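Local coordinates for protein probable dipeptidase (Pseudomonas aeruginosa, PDB 3B40) that probably acts as a metal-dependent dipeptidase of the M19 (renal dipeptidase) family, which hydrolyses dipeptides, at residues 17-25 / 392-401; 284-292 / 311-322. The protein carries 11 engineered substitutions. One frame throughout, in Å; residues are numbered along the deposited sequence.

Contact 1 of 2, residues 17-25 / 392-401; sequences ELHERILSF and IAKLWGGNFL. With CD (cadmium ion), chain B.
F25 and F400 make the tight end of this contact. CE2 of F25 sits over the centre of the F400 ring, with F25 CE2 3.5 Å from F400 CD2. The planes are 40° apart, so the pair is oblique. With CG anti to the backbone N (chi1 173°), the end of the F25 ring comes to F400. Behind the ring the backbones close up. F25 N gives a weak hydrogen bond to W396 O at 2.7 Å, and CA of S24 comes within 3.2 Å of W396 O. CB of F25 lies on CA of G397, within the pi-type turn at 394-398, where the helix is kinked. W396 fills the middle. S24 CB packs against the indole, 4.0 Å from W396 CE3. H19 meets the five-membered ring offset edge-to-face, planes at 78°. H19 NE2 and W396 NE1 both hydrogen-bond to T379 OG1, which probably holds the rings in place. L18 CD2 packs 3.8 Å from I392 CG2. Between them the fit is looser: I22 CG2 is 4.2 Å from A393 CB, and a water joins L23 O to A393 O, 2.7 Å from each oxygen. The solvent side holds E17, E20 and R21, which do not touch segment 392-401. Both carboxylates bind the cadmium ion through both oxygens. R21 NH2 forms a salt bridge to E17 OE1 and a weaker one to E20 OE1. Strand 25-29 of the parallel sheet begins here and pairs with strand 62-68. The last helix packs on its start, consistent with the TIM-barrel fold of the M19 family.

Contact 2 of 2, residues 284-292 / 311-322; sequences ALRARFDLP and WPEQRFGEYASA. With MG (magnesium ion), chain D.
F289 and Y319 meet at the centre of this contact, and they lose the most surface in it. Y319 turns its ring edge to the face of F289, with the planes 64° apart. The nearest atoms are F289 CD2 and Y319 CD1, at 3.7 Å. The CB of Y319 also stands over the F289 face, a CH-pi contact 3.9 Å from CB to the ring centroid. F289 CG lies beside the backbone N (chi1 -74°), and the ring reaches across to helix 313-322. W311 completes the aromatic cluster. Its CH2 is 3.8 Å from F289 CB, but the two rings are slid apart and barely overlap. CH2 of W311 also lies over one face of Y319, offset toward the rim.

R315 is the third main partner. Its chain is extended from CG to NE, with NE over the centre of the W311 ring. CD1 of F289 stands over the face of the guanidinium. NH2 of R315 gives a weak hydrogen bond to F289 O at 3.1 Å. A long salt bridge of 3.9 Å runs from R315 NH2 to D290 OD2.

Apolar contacts flank the rings. L285 CG lies 3.8 Å from Y319 CE1, and L285 CD1 touches the CB of A322. L291 reaches Y319 and W311 with its methyls. R286 grips P292 O with NE and NH2 and has a salt bridge to D305; a water bridges its NH1, weakly, to Y319 OH. E318 OE2 binds the magnesium ion at 2.3 Å.

D290 is the C-prime residue of a Schellman motif that ends helix 276-288, and F289 O in this turn meets R315. The one direct hydrogen bond across is weak and the salt bridge long, so ring and apolar packing probably carries most of the contact.

In the fold
Contact 1 and contact 2 lie on opposite sides of the chain's centre. Their centres are 44 Å apart and their nearest atoms about 30 Å apart, so they do not touch. Along the chain, 17-25 comes first, then 284-292, 311-322 and 392-401. Contact 1 thus brings parts near the two ends of the chain together, packing the last helix, 389-409, against the start of the first strand, 25-29, of the barrel-like sheet. Contact 2 pairs helices 276-288 and 313-328. These come between strands 261-265 and 354-357, which pair in parallel, so contact 2 belongs to a helical insertion between neighbouring strands, far from where the chain's ends meet.

Contact 1 of 2, residues 17-25 / 392-401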
loop_
_atom_site.group_PDB
_atom_site.type_symbol
_atom_site.label_atom_id
_atom_site.label_comp_id
_atom_site.label_asym_id
_atom_site.label_seq_id
_atom_site.Cartn_x
_atom_site.Cartn_y
_atom_site.Cartn_z
ATOM N N GLU A 17 21.816 -11.738 -11.840
ATOM C CA GLU A 17 21.538 -12.951 -12.619
ATOM C C GLU A 17 20.124 -13.456 -12.406
ATOM O O GLU A 17 19.441 -13.875 -13.365
ATOM C CB GLU A 17 22.572 -14.053 -12.311
ATOM C CG GLU A 17 23.933 -13.797 -12.926
ATOM C CD GLU A 17 23.890 -13.754 -14.478
ATOM O OE1 GLU A 17 23.118 -14.523 -15.105
ATOM O OE2 GLU A 17 24.615 -12.934 -15.080
ATOM N N LEU A 18 19.657 -13.400 -11.157
ATOM C CA LEU A 18 18.314 -13.900 -10.823
ATOM C C LEU A 18 17.220 -13.011 -11.460
ATOM O O LEU A 18 16.229 -13.511 -12.035
ATOM C CB LEU A 18 18.170 -14.063 -9.285
ATOM C CG LEU A 18 16.909 -14.704 -8.667
ATOM C CD1 LEU A 18 16.740 -16.215 -9.030
ATOM C CD2 LEU A 18 16.876 -14.472 -7.152
ATOM N N HIS A 19 17.430 -11.700 -11.415
ATOM C CA HIS A 19 16.469 -10.768 -12.005
ATOM C C HIS A 19 16.498 -10.655 -13.515
ATOM O O HIS A 19 15.623 -9.988 -14.083
ATOM C CB HIS A 19 16.561 -9.392 -11.366
ATOM C CG HIS A 19 15.984 -9.345 -9.990
ATOM N ND1 HIS A 19 14.629 -9.221 -9.758
ATOM C CD2 HIS A 19 16.570 -9.418 -8.775
ATOM C CE1 HIS A 19 14.410 -9.205 -8.455
ATOM N NE2 HIS A 19 15.570 -9.324 -7.834
ATOM N N GLU A 20 17.483 -11.296 -14.162
ATOM C CA GLU A 20 17.438 -11.563 -15.608
ATOM C C GLU A 20 16.352 -12.582 -15.933
ATOM O O GLU A 20 15.910 -12.700 -17.093
ATOM C CB GLU A 20 18.771 -12.189 -16.074
ATOM C CG GLU A 20 19.912 -11.193 -16.245
ATOM C CD GLU A 20 21.215 -11.891 -16.621
ATOM O OE1 GLU A 20 21.207 -13.079 -17.009
ATOM O OE2 GLU A 20 22.248 -11.260 -16.534
ATOM N N ARG A 21 15.954 -13.341 -14.909
ATOM C CA ARG A 21 15.117 -14.512 -15.112
ATOM C C ARG A 21 13.755 -14.444 -14.405
ATOM O O ARG A 21 12.804 -15.000 -14.910
ATOM C CB ARG A 21 15.850 -15.776 -14.661
ATOM C CG ARG A 21 16.958 -16.198 -15.637
ATOM C CD ARG A 21 17.981 -17.168 -15.043
ATOM N NE ARG A 21 18.999 -17.389 -16.079
ATOM C CZ ARG A 21 20.048 -16.597 -16.288
ATOM N NH1 ARG A 21 20.868 -16.845 -17.305
ATOM N NH2 ARG A 21 20.277 -15.566 -15.477
ATOM N N ILE A 22 13.692 -13.863 -13.209
ATOM C CA ILE A 22 12.450 -13.956 -12.385
ATOM C C ILE A 22 11.574 -12.748 -12.603
ATOM O O ILE A 22 12.067 -11.706 -13.057
ATOM C CB ILE A 22 12.715 -14.171 -10.854
ATOM C CG1 ILE A 22 13.329 -12.915 -10.191
ATOM C CG2 ILE A 22 13.545 -15.421 -10.629
ATOM C CD1 ILE A 22 13.317 -12.947 -8.603
ATOM N N LEU A 23 10.280 -12.916 -12.330
ATOM C CA LEU A 23 9.312 -11.829 -12.314
ATOM C C LEU A 23 9.382 -11.154 -10.967
ATOM O O LEU A 23 9.582 -11.821 -9.937
ATOM C CB LEU A 23 7.874 -12.345 -12.448
ATOM C CG LEU A 23 7.481 -13.205 -13.629
ATOM C CD1 LEU A 23 5.974 -13.493 -13.613
ATOM C CD2 LEU A 23 7.900 -12.502 -14.921
ATOM N N SER A 24 9.152 -9.845 -10.982
ATOM C CA SER A 24 9.140 -9.058 -9.771
ATOM C C SER A 24 7.872 -8.181 -9.821
ATOM O O SER A 24 7.461 -7.726 -10.878
ATOM C CB SER A 24 10.398 -8.214 -9.673
ATOM O OG SER A 24 10.664 -7.592 -10.899
ATOM N N PHE A 25 7.234 -7.997 -8.676
ATOM C CA PHE A 25 5.939 -7.346 -8.620
ATOM C C PHE A 25 5.879 -6.579 -7.325
ATOM O O PHE A 25 6.228 -7.108 -6.281
ATOM C CB PHE A 25 4.800 -8.363 -8.697
ATOM C CG PHE A 25 3.432 -7.760 -8.479
ATOM C CD1 PHE A 25 2.895 -6.858 -9.397
ATOM C CD2 PHE A 25 2.705 -8.057 -7.328
ATOM C CE1 PHE A 25 1.621 -6.292 -9.194
ATOM C CE2 PHE A 25 1.416 -7.500 -7.126
ATOM C CZ PHE A 25 0.890 -6.623 -8.054
ATOM N N ILE A 392 12.803 -16.495 -3.017
ATOM C CA ILE A 392 12.832 -15.123 -3.525
ATOM C C ILE A 392 11.818 -14.879 -4.671
ATOM O O ILE A 392 11.158 -13.828 -4.698
ATOM C CB ILE A 392 14.257 -14.709 -3.946
ATOM C CG1 ILE A 392 15.191 -14.770 -2.736
ATOM C CG2 ILE A 392 14.242 -13.294 -4.612
ATOM C CD1 ILE A 392 16.708 -14.791 -3.104
ATOM N N ALA A 393 11.687 -15.836 -5.596
ATOM C CA ALA A 393 10.700 -15.730 -6.661
ATOM C C ALA A 393 9.256 -15.693 -6.111
ATOM O O ALA A 393 8.375 -15.004 -6.673
ATOM C CB ALA A 393 10.869 -16.862 -7.694
ATOM N N LYS A 394 9.002 -16.422 -5.031
ATOM C CA LYS A 394 7.675 -16.423 -4.393
ATOM C C LYS A 394 7.417 -15.054 -3.744
ATOM O O LYS A 394 6.389 -14.443 -3.991
ATOM C CB LYS A 394 7.607 -17.520 -3.332
ATOM C CG LYS A 394 7.676 -18.935 -3.860
ATOM C CD LYS A 394 7.267 -19.951 -2.804
ATOM C CE LYS A 394 7.341 -21.339 -3.419
ATOM N NZ LYS A 394 7.118 -22.403 -2.412
ATOM N N LEU A 395 8.390 -14.568 -2.959
ATOM C CA LEU A 395 8.357 -13.228 -2.348
ATOM C C LEU A 395 8.117 -12.119 -3.348
ATOM O O LEU A 395 7.299 -11.235 -3.108
ATOM C CB LEU A 395 9.625 -12.917 -1.503
ATOM C CG LEU A 395 9.774 -13.620 -0.150
ATOM C CD1 LEU A 395 11.202 -13.503 0.394
ATOM C CD2 LEU A 395 8.775 -13.038 0.892
ATOM N N TRP A 396 8.825 -12.158 -4.473
ATOM C CA TRP A 396 8.744 -11.090 -5.491
ATOM C C TRP A 396 7.538 -11.151 -6.425
ATOM O O TRP A 396 7.455 -10.404 -7.428
ATOM C CB TRP A 396 10.028 -11.034 -6.303
ATOM C CG TRP A 396 11.000 -10.003 -5.797
ATOM C CD1 TRP A 396 12.290 -10.218 -5.423
ATOM C CD2 TRP A 396 10.737 -8.613 -5.580
ATOM N NE1 TRP A 396 12.859 -9.044 -4.994
ATOM C CE2 TRP A 396 11.926 -8.038 -5.097
ATOM C CE3 TRP A 396 9.594 -7.787 -5.751
ATOM C CZ2 TRP A 396 12.024 -6.683 -4.772
ATOM C CZ3 TRP A 396 9.701 -6.421 -5.439
ATOM C CH2 TRP A 396 10.904 -5.896 -4.946
ATOM N N GLY A 397 6.586 -12.036 -6.120
ATOM C CA GLY A 397 5.359 -12.072 -6.913
ATOM C C GLY A 397 4.679 -13.412 -7.123
ATOM O O GLY A 397 3.466 -13.452 -7.376
ATOM N N GLY A 398 5.436 -14.507 -7.044
ATOM C CA GLY A 398 4.866 -15.861 -7.213
ATOM C C GLY A 398 3.652 -16.116 -6.316
ATOM O O GLY A 398 2.657 -16.695 -6.746
ATOM N N ASN A 399 3.748 -15.692 -5.057
ATOM C CA ASN A 399 2.659 -15.906 -4.101
ATOM C C ASN A 399 1.440 -15.085 -4.468
ATOM O O ASN A 399 0.297 -15.597 -4.463
ATOM C CB ASN A 399 3.129 -15.539 -2.695
ATOM C CG ASN A 399 4.161 -16.501 -2.143
ATOM O OD1 ASN A 399 4.161 -17.686 -2.481
ATOM N ND2 ASN A 399 5.023 -16.007 -1.238
ATOM N N PHE A 400 1.674 -13.806 -4.780
ATOM C CA PHE A 400 0.585 -12.919 -5.221
ATOM C C PHE A 400 -0.127 -13.473 -6.444
ATOM O O PHE A 400 -1.351 -13.453 -6.510
ATOM C CB PHE A 400 1.053 -11.468 -5.471
ATOM C CG PHE A 400 -0.071 -10.525 -5.879
ATOM C CD1 PHE A 400 -0.721 -9.737 -4.928
ATOM C CD2 PHE A 400 -0.474 -10.426 -7.207
ATOM C CE1 PHE A 400 -1.738 -8.859 -5.300
ATOM C CE2 PHE A 400 -1.521 -9.555 -7.582
ATOM C CZ PHE A 400 -2.131 -8.773 -6.628
ATOM N N LEU A 401 0.642 -13.915 -7.441
ATOM C CA LEU A 401 0.057 -14.437 -8.675
ATOM C C LEU A 401 -0.780 -15.704 -8.421
ATOM O O LEU A 401 -1.815 -15.869 -9.033
ATOM C CB LEU A 401 1.152 -14.718 -9.697
ATOM C CG LEU A 401 1.962 -13.518 -10.233
ATOM C CD1 LEU A 401 3.083 -13.981 -11.160
ATOM C CD2 LEU A 401 1.051 -12.511 -10.956
HETATM CD CD CD B . 23.583 -13.294 -17.152
HETATM O O HOH W 1 8.569 -14.231 -9.297
HETATM O O HOH W 2 5.572 -9.224 -4.536
#

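Contact 2 of 2, residues 284-292 / 311-322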
loop_
_atom_site.group_PDB
_atom_site.type_symbol
_atom_site.label_atom_id
_atom_site.label_comp_id
_atom_site.label_asym_id
_atom_site.label_seq_id
_atom_site.Cartn_x
_atom_site.Cartn_y
_atom_site.Cartn_z
ATOM N N ALA A 284 7.846 18.061 22.668
ATOM C CA ALA A 284 7.925 19.526 22.799
ATOM C C ALA A 284 6.838 20.188 21.966
ATOM O O ALA A 284 6.218 21.149 22.417
ATOM C CB ALA A 284 9.312 20.050 22.399
ATOM N N LEU A 285 6.590 19.671 20.757
ATOM C CA LEU A 285 5.551 20.233 19.890
ATOM C C LEU A 285 4.160 19.989 20.470
ATOM O O LEU A 285 3.321 20.874 20.455
ATOM C CB LEU A 285 5.643 19.664 18.473
ATOM C CG LEU A 285 4.501 19.904 17.483
ATOM C CD1 LEU A 285 4.485 21.359 17.048
ATOM C CD2 LEU A 285 4.675 19.030 16.287
ATOM N N ARG A 286 3.937 18.785 20.972
ATOM C CA ARG A 286 2.655 18.408 21.548
ATOM C C ARG A 286 2.326 19.339 22.738
ATOM O O ARG A 286 1.253 19.932 22.800
ATOM C CB ARG A 286 2.706 16.932 21.949
ATOM C CG ARG A 286 2.513 15.972 20.759
ATOM C CD ARG A 286 2.703 14.510 21.156
ATOM N NE ARG A 286 1.577 14.094 21.999
ATOM C CZ ARG A 286 0.387 13.766 21.517
ATOM N NH1 ARG A 286 0.185 13.756 20.189
ATOM N NH2 ARG A 286 -0.596 13.460 22.355
ATOM N N ALA A 287 3.285 19.490 23.646
ATOM C CA ALA A 287 3.232 20.475 24.735
ATOM C C ALA A 287 2.846 21.919 24.326
ATOM O O ALA A 287 2.031 22.547 25.001
ATOM C CB ALA A 287 4.542 20.465 25.506
ATOM N N ARG A 288 3.385 22.457 23.230
ATOM C CA ARG A 288 2.931 23.808 22.816
ATOM C C ARG A 288 1.553 23.874 22.174
ATOM O O ARG A 288 1.011 24.967 21.992
ATOM C CB ARG A 288 3.962 24.615 22.002
ATOM C CG ARG A 288 4.668 23.897 20.886
ATOM C CD ARG A 288 5.628 24.842 20.144
ATOM N NE ARG A 288 4.940 25.527 19.025
ATOM C CZ ARG A 288 5.260 25.438 17.724
ATOM N NH1 ARG A 288 6.303 24.723 17.311
ATOM N NH2 ARG A 288 4.540 26.097 16.821
ATOM N N PHE A 289 0.977 22.717 21.836
ATOM C CA PHE A 289 -0.405 22.673 21.342
ATOM C C PHE A 289 -1.358 22.047 22.361
ATOM O O PHE A 289 -2.452 21.633 22.011
ATOM C CB PHE A 289 -0.486 21.926 20.004
ATOM C CG PHE A 289 0.045 22.715 18.852
ATOM C CD1 PHE A 289 -0.822 23.461 18.046
ATOM C CD2 PHE A 289 1.406 22.754 18.595
ATOM C CE1 PHE A 289 -0.333 24.204 16.978
ATOM C CE2 PHE A 289 1.900 23.491 17.532
ATOM C CZ PHE A 289 1.024 24.220 16.728
ATOM N N ASP A 290 -0.929 21.985 23.616
ATOM C CA ASP A 290 -1.767 21.536 24.734
ATOM C C ASP A 290 -2.174 20.054 24.651
ATOM O O ASP A 290 -3.233 19.657 25.150
ATOM C CB ASP A 290 -3.001 22.438 24.879
ATOM C CG ASP A 290 -2.654 23.852 25.346
ATOM O OD1 ASP A 290 -1.830 24.012 26.277
ATOM O OD2 ASP A 290 -3.221 24.809 24.768
ATOM N N LEU A 291 -1.305 19.235 24.070
ATOM C CA LEU A 291 -1.501 17.809 24.042
ATOM C C LEU A 291 -0.499 17.169 24.976
ATOM O O LEU A 291 0.641 17.657 25.082
ATOM C CB LEU A 291 -1.290 17.284 22.619
ATOM C CG LEU A 291 -2.153 17.854 21.503
ATOM C CD1 LEU A 291 -1.547 17.476 20.157
ATOM C CD2 LEU A 291 -3.609 17.361 21.615
ATOM N N PRO A 292 -0.898 16.058 25.642
ATOM C CA PRO A 292 -0.073 15.434 26.671
ATOM C C PRO A 292 1.038 14.627 26.019
ATOM O O PRO A 292 0.988 14.400 24.806
ATOM C CB PRO A 292 -1.055 14.498 27.377
ATOM C CG PRO A 292 -2.025 14.110 26.303
ATOM C CD PRO A 292 -2.164 15.314 25.434
ATOM N N TRP A 311 -10.204 21.760 16.938
ATOM C CA TRP A 311 -9.264 22.782 16.473
ATOM C C TRP A 311 -9.712 23.552 15.215
ATOM O O TRP A 311 -10.228 22.961 14.251
ATOM C CB TRP A 311 -7.913 22.143 16.148
ATOM C CG TRP A 311 -7.130 21.665 17.325
ATOM C CD1 TRP A 311 -7.552 21.587 18.621
ATOM C CD2 TRP A 311 -5.781 21.180 17.312
ATOM N NE1 TRP A 311 -6.547 21.090 19.414
ATOM C CE2 TRP A 311 -5.443 20.854 18.640
ATOM C CE3 TRP A 311 -4.812 21.018 16.306
ATOM C CZ2 TRP A 311 -4.187 20.345 18.989
ATOM C CZ3 TRP A 311 -3.562 20.531 16.656
ATOM C CH2 TRP A 311 -3.262 20.197 17.973
ATOM N N PRO A 312 -9.446 24.869 15.181
ATOM C CA PRO A 312 -9.650 25.575 13.899
ATOM C C PRO A 312 -8.698 25.038 12.821
ATOM O O PRO A 312 -7.651 24.498 13.147
ATOM C CB PRO A 312 -9.327 27.045 14.232
ATOM C CG PRO A 312 -9.408 27.155 15.772
ATOM C CD PRO A 312 -8.982 25.760 16.264
ATOM N N GLU A 313 -9.072 25.140 11.549
ATOM C CA GLU A 313 -8.212 24.593 10.470
ATOM C C GLU A 313 -6.783 25.131 10.517
ATOM O O GLU A 313 -5.825 24.376 10.338
ATOM C CB GLU A 313 -8.831 24.822 9.083
ATOM C CG GLU A 313 -10.171 24.100 8.912
ATOM C CD GLU A 313 -10.926 24.517 7.649
ATOM O OE1 GLU A 313 -10.661 25.623 7.133
ATOM O OE2 GLU A 313 -11.791 23.744 7.163
ATOM N N GLN A 314 -6.652 26.429 10.799
ATOM C CA GLN A 314 -5.357 27.101 10.837
ATOM C C GLN A 314 -4.470 26.432 11.901
ATOM O O GLN A 314 -3.270 26.229 11.688
ATOM C CB GLN A 314 -5.574 28.592 11.140
ATOM C CG GLN A 314 -4.328 29.526 11.046
ATOM C CD GLN A 314 -3.223 29.225 12.057
ATOM O OE1 GLN A 314 -2.058 29.071 11.673
ATOM N NE2 GLN A 314 -3.575 29.137 13.343
ATOM N N ARG A 315 -5.073 26.058 13.027
ATOM C CA ARG A 315 -4.310 25.444 14.128
ATOM C C ARG A 315 -3.845 24.030 13.759
ATOM O O ARG A 315 -2.710 23.631 14.058
ATOM C CB ARG A 315 -5.170 25.413 15.410
ATOM C CG ARG A 315 -4.441 24.933 16.656
ATOM C CD ARG A 315 -5.376 25.061 17.877
ATOM N NE ARG A 315 -4.792 24.431 19.070
ATOM C CZ ARG A 315 -3.934 25.017 19.901
ATOM N NH1 ARG A 315 -3.534 26.268 19.687
ATOM N NH2 ARG A 315 -3.464 24.346 20.953
ATOM N N PHE A 316 -4.740 23.281 13.110
ATOM C CA PHE A 316 -4.413 21.959 12.598
ATOM C C PHE A 316 -3.269 22.037 11.591
ATOM O O PHE A 316 -2.278 21.308 11.717
ATOM C CB PHE A 316 -5.641 21.291 11.959
ATOM C CG PHE A 316 -5.342 19.947 11.374
ATOM C CD1 PHE A 316 -5.253 18.829 12.197
ATOM C CD2 PHE A 316 -5.105 19.801 10.019
ATOM C CE1 PHE A 316 -4.951 17.575 11.673
ATOM C CE2 PHE A 316 -4.798 18.557 9.475
ATOM C CZ PHE A 316 -4.724 17.439 10.307
ATOM N N GLY A 317 -3.424 22.918 10.591
ATOM C CA GLY A 317 -2.392 23.168 9.601
ATOM C C GLY A 317 -1.013 23.369 10.196
ATOM O O GLY A 317 -0.061 22.727 9.778
ATOM N N GLU A 318 -0.914 24.239 11.201
ATOM C CA GLU A 318 0.354 24.521 11.867
ATOM C C GLU A 318 0.962 23.306 12.555
ATOM O O GLU A 318 2.160 23.026 12.435
ATOM C CB GLU A 318 0.165 25.628 12.891
ATOM C CG GLU A 318 0.531 26.997 12.376
ATOM C CD GLU A 318 0.648 27.995 13.491
ATOM O OE1 GLU A 318 -0.003 29.071 13.406
ATOM O OE2 GLU A 318 1.380 27.703 14.469
ATOM N N TYR A 319 0.125 22.596 13.298
ATOM C CA TYR A 319 0.554 21.415 14.017
ATOM C C TYR A 319 0.964 20.267 13.075
ATOM O O TYR A 319 2.093 19.764 13.180
ATOM C CB TYR A 319 -0.550 20.968 14.991
ATOM C CG TYR A 319 -0.220 19.684 15.674
ATOM C CD1 TYR A 319 0.688 19.647 16.720
ATOM C CD2 TYR A 319 -0.826 18.489 15.270
ATOM C CE1 TYR A 319 1.011 18.436 17.346
ATOM C CE2 TYR A 319 -0.516 17.298 15.875
ATOM C CZ TYR A 319 0.390 17.265 16.920
ATOM O OH TYR A 319 0.685 16.058 17.517
ATOM N N ALA A 320 0.038 19.850 12.197
ATOM C CA ALA A 320 0.308 18.849 11.135
ATOM C C ALA A 320 1.605 19.154 10.370
ATOM O O ALA A 320 2.494 18.302 10.264
ATOM C CB ALA A 320 -0.903 18.746 10.151
ATOM N N SER A 321 1.731 20.382 9.855
ATOM C CA SER A 321 2.963 20.763 9.114
ATOM C C SER A 321 4.197 20.550 9.956
ATOM O O SER A 321 5.143 19.894 9.515
ATOM C CB SER A 321 2.911 22.194 8.612
ATOM O OG SER A 321 1.747 22.371 7.821
ATOM N N ALA A 322 4.175 21.058 11.181
ATOM C CA ALA A 322 5.300 20.884 12.097
ATOM C C ALA A 322 5.598 19.437 12.455
ATOM O O ALA A 322 6.765 19.066 12.598
ATOM C CB ALA A 322 5.094 21.704 13.383
HETATM MG MG MG D . 1.677 29.788 15.438
HETATM O O HOH W 3 2.479 13.888 17.732
#